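Diacylglycerol lipase (Aspergillus oryzae, PDB 5XK2) probably hydrolyses ester bonds of mono- and diacylglycerols, releasing fatty acids, as a class 3 lipase of the alpha/beta-hydrolase fold. Local coordinates at residues T193-N204 against H220-D231; W21-Y29 against K146-L154. All coordinates share one frame; numbering follows the deposited sequence.

Contact 1. Residues T193-N204 against H220-D231; sequences TNQGNNYRFTHN and HISPEYYITAPD
Ile221 O is gripped by two nitrogens of Arg200. Arg200 NE donates to Ile221 O over 2.8 Å, and NH2 of the same guanidinium also donates to it. The carbonyl oxygen lies in the guanidinium plane, so the arginine meets it side-on. One face of the guanidinium lies flat on the His220 ring, with centres 3.6 Å apart and planes at 7°. Arg200 runs extended to CD and then bends at chi3 (66°), which turns its end toward 220-222. Its NH2 and Glu224 OE1 share a water; the charges are too far apart for a salt bridge but probably still attract.

Strands 198-203 and 224-227 are parallel neighbours in the central sheet of the alpha/beta-hydrolase fold. Tyr225 N donates to Arg200 O, Thr202 N to Tyr225 O, and Ile227 N to Thr202 O. On the Arg200 face of the sheet, Thr202 OG1 donates to the anti lone pair of Glu224 OE2 over 2.6 Å. Asn252 N is a second donor to that oxygen. The other face carries an aromatic cluster of Tyr199, Phe201 and Tyr225. Phe201 CD2 comes 3.5 Å from Tyr225 CB, and these two rings meet obliquely, neither stacked nor edge-to-face.

At the C-terminal end of the strands, His203 NE2 donates to Ala229 O over 2.7 Å. The bond is nearly in the ring plane and close to straight. His203 CG is anti to the backbone N (chi1 -180°), which carries the ring edge toward 229-231. With ND1 bonded to Ser267 O, both ring nitrogens are engaged and the ring's rotation is fixed. At the other end, Ser222 N donates to Thr193 OG1 over 2.9 Å, tying helix 186-195 to the lead-in of strand 224-227. That hydroxyl also bonds Ala189 O.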
loop_
_atom_site.group_PDB
_atom_site.type_symbol
_atom_site.label_atom_id
_atom_site.label_comp_id
_atom_site.label_asym_id
_atom_site.label_seq_id
_atom_site.Cartn_x
_atom_site.Cartn_y
_atom_site.Cartn_z
ATOM N N THR A 193 -15.403 24.137 6.005
ATOM C CA THR A 193 -15.859 24.684 4.732
ATOM C C THR A 193 -16.179 26.172 4.846
ATOM O O THR A 193 -15.779 26.984 4.013
ATOM C CB THR A 193 -17.110 23.897 4.251
ATOM O OG1 THR A 193 -16.710 22.554 3.965
ATOM C CG2 THR A 193 -17.760 24.535 3.004
ATOM N N ASN A 194 -16.914 26.540 5.895
ATOM C CA ASN A 194 -17.324 27.923 6.004
ATOM C C ASN A 194 -16.244 28.845 6.573
ATOM O O ASN A 194 -16.420 30.060 6.596
ATOM C CB ASN A 194 -18.614 27.999 6.815
ATOM C CG ASN A 194 -19.802 27.539 5.989
ATOM O OD1 ASN A 194 -20.067 28.111 4.950
ATOM N ND2 ASN A 194 -20.490 26.501 6.436
ATOM N N GLN A 195 -15.095 28.288 6.944
ATOM C CA GLN A 195 -13.923 29.130 7.198
ATOM C C GLN A 195 -13.377 29.728 5.902
ATOM O O GLN A 195 -12.679 30.752 5.914
ATOM C CB GLN A 195 -12.812 28.325 7.887
ATOM C CG GLN A 195 -13.127 27.899 9.308
ATOM C CD GLN A 195 -12.038 26.999 9.888
ATOM O OE1 GLN A 195 -11.470 26.152 9.190
ATOM N NE2 GLN A 195 -11.746 27.185 11.171
ATOM N N GLY A 196 -13.668 29.071 4.780
ATOM C CA GLY A 196 -13.169 29.515 3.495
ATOM C C GLY A 196 -11.696 29.219 3.276
ATOM O O GLY A 196 -11.034 28.637 4.146
ATOM N N ASN A 197 -11.196 29.647 2.121
ATOM C CA ASN A 197 -9.780 29.461 1.748
ATOM C C ASN A 197 -9.377 27.997 1.785
ATOM O O ASN A 197 -8.285 27.666 2.252
ATOM C CB ASN A 197 -8.853 30.267 2.673
ATOM C CG ASN A 197 -9.141 31.765 2.660
ATOM O OD1 ASN A 197 -9.317 32.381 3.721
ATOM N ND2 ASN A 197 -9.194 32.349 1.479
ATOM N N ASN A 198 -10.264 27.137 1.289
ATOM C CA ASN A 198 -10.025 25.697 1.182
ATOM C C ASN A 198 -9.885 25.248 -0.253
ATOM O O ASN A 198 -10.814 25.423 -1.052
ATOM C CB ASN A 198 -11.167 24.917 1.811
ATOM C CG ASN A 198 -11.364 25.265 3.276
ATOM O OD1 ASN A 198 -10.430 25.191 4.055
ATOM N ND2 ASN A 198 -12.586 25.650 3.642
ATOM N N TYR A 199 -8.746 24.651 -0.590
ATOM C CA TYR A 199 -8.605 24.052 -1.917
ATOM C C TYR A 199 -8.243 22.583 -1.777
ATOM O O TYR A 199 -7.058 22.209 -1.691
ATOM C CB TYR A 199 -7.541 24.823 -2.712
ATOM C CG TYR A 199 -7.859 26.291 -2.706
ATOM C CD1 TYR A 199 -8.840 26.796 -3.552
ATOM C CD2 TYR A 199 -7.219 27.165 -1.831
ATOM C CE1 TYR A 199 -9.190 28.156 -3.515
ATOM C CE2 TYR A 199 -7.553 28.531 -1.797
ATOM C CZ TYR A 199 -8.546 29.007 -2.654
ATOM O OH TYR A 199 -8.909 30.340 -2.659
ATOM N N ARG A 200 -9.270 21.751 -1.886
ATOM C CA ARG A 200 -9.127 20.310 -1.757
ATOM C C ARG A 200 -9.282 19.684 -3.132
ATOM O O ARG A 200 -10.258 19.967 -3.844
ATOM C CB ARG A 200 -10.166 19.727 -0.784
ATOM C CG ARG A 200 -10.079 18.178 -0.704
ATOM C CD ARG A 200 -11.104 17.606 0.270
ATOM N NE ARG A 200 -12.493 17.797 -0.181
ATOM C CZ ARG A 200 -13.117 17.048 -1.094
ATOM N NH1 ARG A 200 -12.482 16.030 -1.684
ATOM N NH2 ARG A 200 -14.398 17.301 -1.399
ATOM N N PHE A 201 -8.316 18.848 -3.506
ATOM C CA PHE A 201 -8.282 18.263 -4.849
ATOM C C PHE A 201 -8.513 16.776 -4.862
ATOM O O PHE A 201 -8.111 16.057 -3.954
ATOM C CB PHE A 201 -6.928 18.555 -5.510
ATOM C CG PHE A 201 -6.666 20.018 -5.675
ATOM C CD1 PHE A 201 -6.120 20.746 -4.636
ATOM C CD2 PHE A 201 -6.984 20.662 -6.855
ATOM C CE1 PHE A 201 -5.874 22.113 -4.770
ATOM C CE2 PHE A 201 -6.766 22.021 -7.000
ATOM C CZ PHE A 201 -6.209 22.752 -5.949
ATOM N N THR A 202 -9.150 16.315 -5.934
ATOM C CA THR A 202 -9.233 14.895 -6.243
ATOM C C THR A 202 -8.842 14.686 -7.696
ATOM O O THR A 202 -8.842 15.628 -8.498
ATOM C CB THR A 202 -10.641 14.351 -6.079
ATOM O OG1 THR A 202 -11.500 15.072 -6.981
ATOM C CG2 THR A 202 -11.141 14.514 -4.620
ATOM N N HIS A 203 -8.506 13.456 -8.042
ATOM C CA HIS A 203 -8.070 13.190 -9.409
ATOM C C HIS A 203 -8.711 11.926 -9.915
ATOM O O HIS A 203 -8.400 10.844 -9.413
ATOM C CB HIS A 203 -6.545 13.063 -9.461
ATOM C CG HIS A 203 -6.016 12.799 -10.842
ATOM N ND1 HIS A 203 -5.041 11.861 -11.096
ATOM C CD2 HIS A 203 -6.348 13.338 -12.044
ATOM C CE1 HIS A 203 -4.771 11.845 -12.393
ATOM N NE2 HIS A 203 -5.551 12.725 -12.992
ATOM N N ASN A 204 -9.578 12.065 -10.920
ATOM C CA ASN A 204 -10.247 10.906 -11.523
ATOM C C ASN A 204 -10.757 9.945 -10.451
ATOM O O ASN A 204 -11.488 10.364 -9.539
ATOM C CB ASN A 204 -9.305 10.214 -12.525
ATOM C CG ASN A 204 -9.098 11.059 -13.775
ATOM O OD1 ASN A 204 -10.008 11.780 -14.188
ATOM N ND2 ASN A 204 -7.911 10.971 -14.374
ATOM N N HIS A 220 -16.775 15.200 3.354
ATOM C CA HIS A 220 -15.627 15.993 2.890
ATOM C C HIS A 220 -15.847 17.477 3.101
ATOM O O HIS A 220 -16.981 17.974 3.062
ATOM C CB HIS A 220 -15.362 15.775 1.383
ATOM C CG HIS A 220 -14.324 14.750 1.063
ATOM N ND1 HIS A 220 -13.015 14.855 1.494
ATOM C CD2 HIS A 220 -14.374 13.642 0.281
ATOM C CE1 HIS A 220 -12.317 13.839 1.027
ATOM N NE2 HIS A 220 -13.114 13.089 0.275
ATOM N N ILE A 221 -14.746 18.192 3.306
ATOM C CA ILE A 221 -14.711 19.629 3.155
ATOM C C ILE A 221 -15.093 19.985 1.724
ATOM O O ILE A 221 -14.709 19.290 0.779
ATOM C CB ILE A 221 -13.301 20.162 3.480
ATOM C CG1 ILE A 221 -12.980 19.870 4.945
ATOM C CG2 ILE A 221 -13.164 21.645 3.151
ATOM C CD1 ILE A 221 -11.458 19.789 5.221
ATOM N N SER A 222 -15.865 21.055 1.570
ATOM C CA SER A 222 -16.302 21.527 0.267
ATOM C C SER A 222 -15.630 22.877 -0.042
ATOM O O SER A 222 -15.311 23.634 0.873
ATOM C CB SER A 222 -17.840 21.645 0.276
ATOM O OG SER A 222 -18.310 22.366 -0.847
ATOM N N PRO A 223 -15.394 23.190 -1.327
ATOM C CA PRO A 223 -15.721 22.360 -2.496
ATOM C C PRO A 223 -14.644 21.346 -2.847
ATOM O O PRO A 223 -13.560 21.327 -2.268
ATOM C CB PRO A 223 -15.838 23.395 -3.627
ATOM C CG PRO A 223 -14.829 24.450 -3.238
ATOM C CD PRO A 223 -14.898 24.519 -1.718
ATOM N N GLU A 224 -14.952 20.538 -3.849
ATOM C CA GLU A 224 -14.005 19.587 -4.428
ATOM C C GLU A 224 -13.480 20.166 -5.727
ATOM O O GLU A 224 -14.275 20.560 -6.587
ATOM C CB GLU A 224 -14.695 18.242 -4.686
ATOM C CG GLU A 224 -13.845 17.214 -5.485
ATOM C CD GLU A 224 -14.638 15.944 -5.836
ATOM O OE1 GLU A 224 -15.792 15.787 -5.385
ATOM O OE2 GLU A 224 -14.114 15.099 -6.581
ATOM N N TYR A 225 -12.159 20.198 -5.889
ATOM C CA TYR A 225 -11.587 20.549 -7.187
ATOM C C TYR A 225 -11.229 19.242 -7.835
ATOM O O TYR A 225 -10.201 18.637 -7.527
ATOM C CB TYR A 225 -10.356 21.470 -7.018
ATOM C CG TYR A 225 -10.745 22.854 -6.550
ATOM C CD1 TYR A 225 -10.996 23.118 -5.200
ATOM C CD2 TYR A 225 -10.908 23.885 -7.465
ATOM C CE1 TYR A 225 -11.379 24.375 -4.784
ATOM C CE2 TYR A 225 -11.303 25.149 -7.050
ATOM C CZ TYR A 225 -11.530 25.383 -5.703
ATOM O OH TYR A 225 -11.926 26.653 -5.273
ATOM N N TYR A 226 -12.078 18.832 -8.780
ATOM C CA TYR A 226 -12.014 17.499 -9.373
ATOM C C TYR A 226 -11.232 17.576 -10.667
ATOM O O TYR A 226 -11.674 18.203 -11.638
ATOM C CB TYR A 226 -13.443 17.000 -9.606
ATOM C CG TYR A 226 -13.612 15.669 -10.294
ATOM C CD1 TYR A 226 -12.849 14.549 -9.931
ATOM C CD2 TYR A 226 -14.586 15.521 -11.277
ATOM C CE1 TYR A 226 -13.055 13.319 -10.558
ATOM C CE2 TYR A 226 -14.800 14.309 -11.890
ATOM C CZ TYR A 226 -14.035 13.217 -11.534
ATOM O OH TYR A 226 -14.286 12.020 -12.175
ATOM N N ILE A 227 -10.052 16.964 -10.667
ATOM C CA ILE A 227 -9.157 16.995 -11.823
ATOM C C ILE A 227 -9.418 15.779 -12.689
ATOM O O ILE A 227 -9.369 14.654 -12.203
ATOM C CB ILE A 227 -7.674 16.978 -11.411
ATOM C CG1 ILE A 227 -7.358 18.096 -10.419
ATOM C CG2 ILE A 227 -6.770 17.045 -12.661
ATOM C CD1 ILE A 227 -6.056 17.819 -9.662
ATOM N N THR A 228 -9.779 16.007 -13.946
ATOM C CA THR A 228 -10.051 14.907 -14.885
ATOM C C THR A 228 -9.001 14.719 -15.994
ATOM O O THR A 228 -9.253 14.027 -16.973
ATOM C CB THR A 228 -11.457 15.052 -15.490
ATOM O OG1 THR A 228 -11.647 16.384 -15.974
ATOM C CG2 THR A 228 -12.503 14.730 -14.429
ATOM N N ALA A 229 -7.866 15.393 -15.899
ATOM C CA ALA A 229 -6.786 15.168 -16.861
ATOM C C ALA A 229 -6.173 13.767 -16.722
ATOM O O ALA A 229 -6.099 13.240 -15.615
ATOM C CB ALA A 229 -5.710 16.228 -16.661
ATOM N N PRO A 230 -5.676 13.182 -17.827
ATOM C CA PRO A 230 -4.921 11.931 -17.711
ATOM C C PRO A 230 -3.644 12.104 -16.868
ATOM O O PRO A 230 -3.078 13.220 -16.769
ATOM C CB PRO A 230 -4.557 11.593 -19.168
ATOM C CG PRO A 230 -5.549 12.338 -19.992
ATOM C CD PRO A 230 -5.812 13.618 -19.231
ATOM N N ASP A 231 -3.173 11.003 -16.285
ATOM C CA ASP A 231 -1.877 10.998 -15.609
ATOM C C ASP A 231 -0.758 11.577 -16.469
ATOM O O ASP A 231 -0.690 11.299 -17.668
ATOM C CB ASP A 231 -1.437 9.577 -15.247
ATOM C CG ASP A 231 -2.352 8.883 -14.264
ATOM O OD1 ASP A 231 -3.208 9.534 -13.634
ATOM O OD2 ASP A 231 -2.180 7.652 -14.126
HETATM O O HOH W 1 -14.487 26.073 1.343
HETATM O O HOH W 2 -11.769 22.838 -1.020
HETATM O O HOH W 3 -12.398 27.190 -2.606
HETATM O O HOH W 4 -16.831 16.226 -2.869
HETATM O O HOH W 5 -5.928 8.970 -13.597
HETATM O O HOH W 6 -8.622 11.447 -17.502
#

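Contact 2. Residues W21-Y29 against K146-L154; sequences WVQYAAATY and KIVVVGHSL
Helix 14-27 packs across strand 146-152 where the strand runs into the probable nucleophile elbow of the lipase, with Tyr29 and His152 meeting near the turn. Tyr29 OH lies 2.7 Å from His152 ND1 in a hydrogen bond that either group could donate. The two rings meet rim to rim, planes at 61°. His152 NE2 bonds His268 O, so both nitrogens of this buried ring have partners. A water also joins Tyr29 OH to His152 O.

Gly151 and Ser153 fit the GxSxG pattern of alpha/beta-hydrolases. Ser153 OG bonds His268 NE2, consistent with a Ser-His-Asp triad. Tyr29 OH approaches Ser153 CB to 3.5 Å. Four residues earlier, Ala25 CB sits 3.7 Å from Gly151 C, and the small residues let the two backbones come close. A second water links Thr28 OG1 to His152 N.

Farther back along the strand the packing is mainly apolar. Val150 CG2 lies 4.1 Å from Ala25 CB. Val148 CG2 makes a CH-pi contact over the six-membered ring of Trp21, 4.0 Å from its centroid. The Lys146 chain bends at chi3 and chi4, which brings NZ 3.5 Å from Trp21 CZ2.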
loop_
_atom_site.group_PDB
_atom_site.type_symbol
_atom_site.label_atom_id
_atom_site.label_comp_id
_atom_site.label_asym_id
_atom_site.label_seq_id
_atom_site.Cartn_x
_atom_site.Cartn_y
_atom_site.Cartn_z
ATOM N N TRP A 21 1.533 25.314 -5.471
ATOM C CA TRP A 21 1.631 24.902 -4.071
ATOM C C TRP A 21 1.812 23.395 -3.941
ATOM O O TRP A 21 2.363 22.926 -2.937
ATOM C CB TRP A 21 0.405 25.388 -3.250
ATOM C CG TRP A 21 0.320 26.887 -3.273
ATOM C CD1 TRP A 21 -0.539 27.642 -3.999
ATOM C CD2 TRP A 21 1.201 27.805 -2.606
ATOM N NE1 TRP A 21 -0.278 28.989 -3.803
ATOM C CE2 TRP A 21 0.800 29.106 -2.964
ATOM C CE3 TRP A 21 2.297 27.645 -1.745
ATOM C CZ2 TRP A 21 1.432 30.247 -2.472
ATOM C CZ3 TRP A 21 2.927 28.783 -1.259
ATOM C CH2 TRP A 21 2.497 30.068 -1.634
ATOM N N VAL A 22 1.404 22.640 -4.960
ATOM C CA VAL A 22 1.582 21.189 -4.901
ATOM C C VAL A 22 3.081 20.832 -4.851
ATOM O O VAL A 22 3.451 19.774 -4.354
ATOM C CB VAL A 22 0.890 20.476 -6.095
ATOM C CG1 VAL A 22 1.558 20.826 -7.426
ATOM C CG2 VAL A 22 0.819 18.956 -5.860
ATOM N N GLN A 23 3.935 21.725 -5.331
ATOM C CA GLN A 23 5.373 21.473 -5.274
ATOM C C GLN A 23 5.908 21.509 -3.842
ATOM O O GLN A 23 6.920 20.869 -3.531
ATOM C CB GLN A 23 6.123 22.479 -6.149
ATOM C CG GLN A 23 5.836 22.307 -7.639
ATOM C CD GLN A 23 6.498 23.377 -8.455
ATOM O OE1 GLN A 23 7.679 23.647 -8.273
ATOM N NE2 GLN A 23 5.733 24.029 -9.329
ATOM N N TYR A 24 5.243 22.251 -2.951
ATOM C CA TYR A 24 5.613 22.169 -1.542
ATOM C C TYR A 24 5.201 20.830 -0.943
ATOM O O TYR A 24 5.927 20.262 -0.133
ATOM C CB TYR A 24 4.997 23.321 -0.733
ATOM C CG TYR A 24 5.719 24.632 -0.924
ATOM C CD1 TYR A 24 6.907 24.896 -0.243
ATOM C CD2 TYR A 24 5.217 25.607 -1.785
ATOM C CE1 TYR A 24 7.571 26.090 -0.412
ATOM C CE2 TYR A 24 5.880 26.811 -1.969
ATOM C CZ TYR A 24 7.052 27.050 -1.276
ATOM O OH TYR A 24 7.739 28.232 -1.431
ATOM N N ALA A 25 4.025 20.340 -1.325
ATOM C CA ALA A 25 3.631 18.991 -0.955
ATOM C C ALA A 25 4.651 17.971 -1.439
ATOM O O ALA A 25 5.037 17.072 -0.701
ATOM C CB ALA A 25 2.242 18.668 -1.535
ATOM N N ALA A 26 5.102 18.139 -2.678
ATOM C CA ALA A 26 6.102 17.238 -3.251
ATOM C C ALA A 26 7.385 17.253 -2.422
ATOM O O ALA A 26 8.004 16.216 -2.183
ATOM C CB ALA A 26 6.408 17.627 -4.700
ATOM N N ALA A 27 7.774 18.441 -1.967
ATOM C CA ALA A 27 8.995 18.593 -1.203
ATOM C C ALA A 27 8.962 17.848 0.147
ATOM O O ALA A 27 10.017 17.487 0.664
ATOM C CB ALA A 27 9.285 20.082 -0.991
ATOM N N THR A 28 7.761 17.601 0.697
ATOM C CA THR A 28 7.666 16.908 1.989
ATOM C C THR A 28 8.029 15.440 1.900
ATOM O O THR A 28 8.229 14.802 2.925
ATOM C CB THR A 28 6.256 16.973 2.615
ATOM O OG1 THR A 28 5.326 16.227 1.816
ATOM C CG2 THR A 28 5.810 18.413 2.750
ATOM N N TYR A 29 8.098 14.895 0.683
ATOM C CA TYR A 29 8.513 13.495 0.511
ATOM C C TYR A 29 10.033 13.315 0.483
ATOM O O TYR A 29 10.519 12.196 0.631
ATOM C CB TYR A 29 7.933 12.913 -0.768
ATOM C CG TYR A 29 6.449 12.666 -0.688
ATOM C CD1 TYR A 29 5.956 11.509 -0.120
ATOM C CD2 TYR A 29 5.544 13.590 -1.195
ATOM C CE1 TYR A 29 4.579 11.265 -0.056
ATOM C CE2 TYR A 29 4.170 13.359 -1.144
ATOM C CZ TYR A 29 3.699 12.197 -0.576
ATOM O OH TYR A 29 2.340 11.977 -0.531
ATOM N N LYS A 146 1.220 35.533 3.698
ATOM C CA LYS A 146 0.190 34.508 3.757
ATOM C C LYS A 146 0.692 33.345 4.569
ATOM O O LYS A 146 1.891 33.083 4.616
ATOM C CB LYS A 146 -0.185 34.006 2.362
ATOM C CG LYS A 146 -0.803 35.036 1.466
ATOM C CD LYS A 146 -1.497 34.369 0.286
ATOM C CE LYS A 146 -0.566 34.181 -0.890
ATOM N NZ LYS A 146 0.430 33.103 -0.670
ATOM N N ILE A 147 -0.227 32.645 5.208
ATOM C CA ILE A 147 0.103 31.377 5.847
ATOM C C ILE A 147 -0.550 30.264 5.038
ATOM O O ILE A 147 -1.774 30.186 4.966
ATOM C CB ILE A 147 -0.363 31.326 7.302
ATOM C CG1 ILE A 147 0.408 32.366 8.135
ATOM C CG2 ILE A 147 -0.125 29.943 7.885
ATOM C CD1 ILE A 147 -0.054 32.451 9.574
ATOM N N VAL A 148 0.277 29.426 4.412
ATOM C CA VAL A 148 -0.212 28.357 3.541
ATOM C C VAL A 148 0.038 27.007 4.185
ATOM O O VAL A 148 1.171 26.717 4.604
ATOM C CB VAL A 148 0.483 28.374 2.159
ATOM C CG1 VAL A 148 0.070 27.142 1.334
ATOM C CG2 VAL A 148 0.180 29.663 1.402
ATOM N N VAL A 149 -1.008 26.195 4.269
ATOM C CA VAL A 149 -0.933 24.869 4.885
ATOM C C VAL A 149 -1.242 23.857 3.788
ATOM O O VAL A 149 -2.294 23.916 3.163
ATOM C CB VAL A 149 -1.913 24.724 6.060
ATOM C CG1 VAL A 149 -1.820 23.334 6.669
ATOM C CG2 VAL A 149 -1.598 25.799 7.136
ATOM N N VAL A 150 -0.301 22.952 3.539
ATOM C CA VAL A 150 -0.351 22.162 2.316
ATOM C C VAL A 150 0.100 20.734 2.577
ATOM O O VAL A 150 0.941 20.472 3.440
ATOM C CB VAL A 150 0.533 22.821 1.215
ATOM C CG1 VAL A 150 1.972 22.938 1.668
ATOM C CG2 VAL A 150 0.441 22.076 -0.133
ATOM N N GLY A 151 -0.482 19.801 1.843
ATOM C CA GLY A 151 0.004 18.437 1.853
ATOM C C GLY A 151 -0.598 17.657 0.694
ATOM O O GLY A 151 -1.531 18.134 0.034
ATOM N N HIS A 152 -0.069 16.454 0.468
ATOM C CA HIS A 152 -0.613 15.524 -0.513
ATOM C C HIS A 152 -0.928 14.213 0.204
ATOM O O HIS A 152 -0.234 13.867 1.172
ATOM C CB HIS A 152 0.397 15.316 -1.672
ATOM C CG HIS A 152 0.062 14.169 -2.579
ATOM N ND1 HIS A 152 0.705 12.951 -2.503
ATOM C CD2 HIS A 152 -0.863 14.044 -3.563
ATOM C CE1 HIS A 152 0.191 12.128 -3.402
ATOM N NE2 HIS A 152 -0.770 12.762 -4.049
ATOM N N SER A 153 -1.951 13.491 -0.264
ATOM C CA SER A 153 -2.258 12.160 0.265
ATOM C C SER A 153 -2.585 12.261 1.763
ATOM O O SER A 153 -3.310 13.165 2.188
ATOM C CB SER A 153 -1.069 11.204 0.005
ATOM O OG SER A 153 -1.359 9.856 0.355
ATOM N N LEU A 154 -2.045 11.357 2.578
ATOM C CA LEU A 154 -2.367 11.408 4.012
ATOM C C LEU A 154 -1.868 12.721 4.633
ATOM O O LEU A 154 -2.470 13.232 5.573
ATOM C CB LEU A 154 -1.766 10.198 4.746
ATOM C CG LEU A 154 -2.618 8.918 4.721
ATOM C CD1 LEU A 154 -3.027 8.497 3.328
ATOM C CD2 LEU A 154 -1.894 7.770 5.446
HETATM O O HOH W 7 2.523 15.598 1.360
HETATM O O HOH W 8 1.650 12.272 2.538
#

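In the fold
Both contacts are largely buried and share the central sheet, but contact 2 lies deeper: its centre is about 6 Å from the centre of the chain, that of contact 1 about 11 Å. Contact 1 joins two neighbouring strands. Its chemistry is a backbone ladder with polar pairs on one face and at the ends, and an aromatic cluster on the other face. Contact 2 lays a helix across a strand and rests mainly on apolar packing, with polar links gathered at its elbow end. Strand 173-178 lies between strands 146-152 and 198-203. The two contacts do not touch. His268 bonds Ser153 and His152 of contact 2, while its neighbour Ser267 bonds His203 of contact 1.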